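Local coordinates for protein nonaheme cytochrome c (Desulfovibrio desulfuricans, PDB 1DUW) that carries electrons through covalently bound c-type hemes, probably as a partner in a hydrogenase-linked electron transport chain, at residues 20-25 with 64-69. Residues are numbered along the deposited sequence; the frame is centred on the assembly and turned at random.
Sequences SAKPNP and TTEGKA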
ATOM      1  N   SER A  20       3.615   3.656  25.938  1.00 38.03           N
ATOM      2  CA  SER A  20       4.960   3.338  26.363  1.00 41.70           C
ATOM      3  C   SER A  20       5.158   3.299  27.872  1.00 43.89           C
ATOM      4  O   SER A  20       4.398   3.943  28.590  1.00 51.51           O
ATOM      5  CB  SER A  20       5.924   4.409  25.807  1.00 44.73           C
ATOM      6  OG  SER A  20       7.238   4.220  26.326  1.00 46.25           O
ATOM      7  N   ALA A  21       6.177   2.570  28.314  1.00 44.22           N
ATOM      8  CA  ALA A  21       6.522   2.473  29.733  1.00 45.99           C
ATOM      9  C   ALA A  21       7.504   3.598  30.075  1.00 48.68           C
ATOM     10  O   ALA A  21       7.795   3.926  31.220  1.00 51.25           O
ATOM     11  CB  ALA A  21       7.069   1.099  30.056  1.00 44.65           C
ATOM     12  N   LYS A  22       8.014   4.208  29.007  1.00 48.26           N
ATOM     13  CA  LYS A  22       8.931   5.326  29.093  1.00 48.45           C
ATOM     14  C   LYS A  22       8.124   6.623  29.060  1.00 48.83           C
ATOM     15  O   LYS A  22       7.472   6.851  28.028  1.00 49.98           O
ATOM     16  CB  LYS A  22       9.921   5.336  27.933  1.00 49.43           C
ATOM     17  CG  LYS A  22      10.793   4.113  27.741  1.00 49.58           C
ATOM     18  CD  LYS A  22      12.036   4.440  26.934  1.00 50.13           C
ATOM     19  CE  LYS A  22      11.794   4.518  25.441  1.00 49.86           C
ATOM     20  NZ  LYS A  22      11.348   3.226  24.849  1.00 49.03           N
ATOM     21  N   PRO A  23       8.127   7.467  30.084  1.00 48.16           N
ATOM     22  CA  PRO A  23       7.351   8.719  29.971  1.00 45.47           C
ATOM     23  C   PRO A  23       7.887   9.514  28.770  1.00 34.83           C
ATOM     24  O   PRO A  23       9.085   9.471  28.464  1.00 32.65           O
ATOM     25  CB  PRO A  23       7.574   9.434  31.289  1.00 44.88           C
ATOM     26  CG  PRO A  23       8.128   8.409  32.220  1.00 45.87           C
ATOM     27  CD  PRO A  23       8.809   7.365  31.383  1.00 46.48           C
ATOM     28  N   ASN A  24       6.968  10.201  28.114  1.00 31.94           N
ATOM     29  CA  ASN A  24       7.146  10.978  26.904  1.00 29.29           C
ATOM     30  C   ASN A  24       6.516  12.353  26.977  1.00 28.11           C
ATOM     31  O   ASN A  24       5.575  12.657  26.246  1.00 26.27           O
ATOM     32  CB  ASN A  24       6.493  10.175  25.772  1.00 27.14           C
ATOM     33  CG  ASN A  24       7.054  10.485  24.405  1.00 27.54           C
ATOM     34  OD1 ASN A  24       7.812  11.440  24.237  1.00 24.16           O
ATOM     35  ND2 ASN A  24       6.658   9.667  23.433  1.00 23.48           N
ATOM     36  N   PRO A  25       7.037  13.201  27.853  1.00 31.96           N
ATOM     37  CA  PRO A  25       6.463  14.535  28.054  1.00 30.66           C
ATOM     38  C   PRO A  25       6.576  15.417  26.822  1.00 32.29           C
ATOM     39  O   PRO A  25       5.800  16.357  26.638  1.00 33.14           O
ATOM     40  CB  PRO A  25       7.303  15.118  29.198  1.00 29.45           C
ATOM     41  CG  PRO A  25       8.577  14.352  29.171  1.00 31.82           C
ATOM     42  CD  PRO A  25       8.236  12.969  28.685  1.00 33.61           C
ATOM     43  N   THR A  64       3.236  -2.921  23.969  1.00 26.32           N
ATOM     44  CA  THR A  64       3.650  -1.546  24.271  1.00 26.10           C
ATOM     45  C   THR A  64       4.873  -1.257  23.414  1.00 26.90           C
ATOM     46  O   THR A  64       5.447  -2.206  22.867  1.00 23.47           O
ATOM     47  CB  THR A  64       3.917  -1.406  25.773  1.00 27.65           C
ATOM     48  OG1 THR A  64       4.789  -2.472  26.159  1.00 30.34           O
ATOM     49  CG2 THR A  64       2.623  -1.595  26.554  1.00 35.07           C
ATOM     50  N   THR A  65       5.286   0.004  23.265  1.00 27.90           N
ATOM     51  CA  THR A  65       6.446   0.273  22.419  1.00 29.26           C
ATOM     52  C   THR A  65       7.678  -0.531  22.827  1.00 29.64           C
ATOM     53  O   THR A  65       8.450  -0.932  21.954  1.00 33.53           O
ATOM     54  CB  THR A  65       6.854   1.764  22.411  1.00 29.84           C
ATOM     55  OG1 THR A  65       7.183   2.191  23.741  1.00 32.86           O
ATOM     56  CG2 THR A  65       5.719   2.651  21.921  1.00 20.89           C
ATOM     57  N   GLU A  66       7.860  -0.762  24.119  1.00 29.19           N
ATOM     58  CA  GLU A  66       9.024  -1.495  24.594  1.00 32.63           C
ATOM     59  C   GLU A  66       8.898  -3.009  24.528  1.00 34.37           C
ATOM     60  O   GLU A  66       9.892  -3.721  24.381  1.00 30.27           O
ATOM     61  CB  GLU A  66       9.282  -1.143  26.070  1.00 36.26           C
ATOM     62  CG  GLU A  66       9.786   0.278  26.271  1.00 39.45           C
ATOM     63  CD  GLU A  66       8.616   1.236  26.425  1.00 41.37           C
ATOM     64  OE1 GLU A  66       7.485   0.708  26.568  1.00 44.60           O
ATOM     65  OE2 GLU A  66       8.859   2.459  26.404  1.00 36.17           O
ATOM     66  N   GLY A  67       7.651  -3.453  24.663  1.00 35.93           N
ATOM     67  CA  GLY A  67       7.277  -4.853  24.668  1.00 35.26           C
ATOM     68  C   GLY A  67       7.200  -5.347  26.102  1.00 37.81           C
ATOM     69  O   GLY A  67       7.865  -4.803  26.997  1.00 37.24           O
ATOM     70  N   LYS A  68       6.401  -6.385  26.347  1.00 35.96           N
ATOM     71  CA  LYS A  68       6.331  -6.907  27.716  1.00 36.87           C
ATOM     72  C   LYS A  68       5.778  -8.329  27.691  1.00 37.61           C
ATOM     73  O   LYS A  68       5.391  -8.817  26.630  1.00 39.58           O
ATOM     74  CB  LYS A  68       5.513  -6.011  28.629  1.00 37.99           C
ATOM     75  CG  LYS A  68       4.008  -6.051  28.402  1.00 38.06           C
ATOM     76  CD  LYS A  68       3.351  -4.996  29.283  1.00 36.99           C
ATOM     77  CE  LYS A  68       1.915  -4.756  28.861  1.00 35.10           C
ATOM     78  NZ  LYS A  68       1.241  -3.769  29.745  1.00 35.70           N
ATOM     79  N   ALA A  69       5.770  -8.954  28.855  1.00 37.86           N
ATOM     80  CA  ALA A  69       5.297 -10.313  29.067  1.00 35.69           C
ATOM     81  C   ALA A  69       3.995 -10.605  28.327  1.00 31.67           C
ATOM     82  O   ALA A  69       3.920 -11.507  27.504  1.00 33.14           O
ATOM     83  CB  ALA A  69       5.075 -10.573  30.555  1.00 32.48           C
TER
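An ST turn at S20, in the surface loop between strands 14-16 and 33-35, takes up the carboxylate of E66, which reaches over from the loop just after the CXXCH heme-binding motif. Within the turn, S20 OG accepts from K22 N at 2.8 Å; OG lies anti to the backbone N (chi1 173°), which sets it beside the carbonyl carbon. Across the contact, A21 N bonds E66 OE1 at 2.9 Å, fairly straight at 164°, the N-H meeting the oxygen on its syn side but 33° out of the carboxylate plane. E66 gets there by a bend at chi2, and its OE1 lies 3.5 Å from A21 CB. The place of OE2 is less certain, so its very short approach to S20 OG is doubtful, and the salt bridge to K22 NZ, whose chain folds back at its last two torsions, is 3.0 Å only as modelled. The T65 side chain lies about 4 Å from a bound heme c, its OG1 packs 3.3 Å from S20 CB, and a backbone hydrogen bond between T65 and V19 extends the join. A glutamate held by a backbone N-H, probably helped by lysine, thus ties two surface loops within the heme-binding region of a class III cytochrome c family domain.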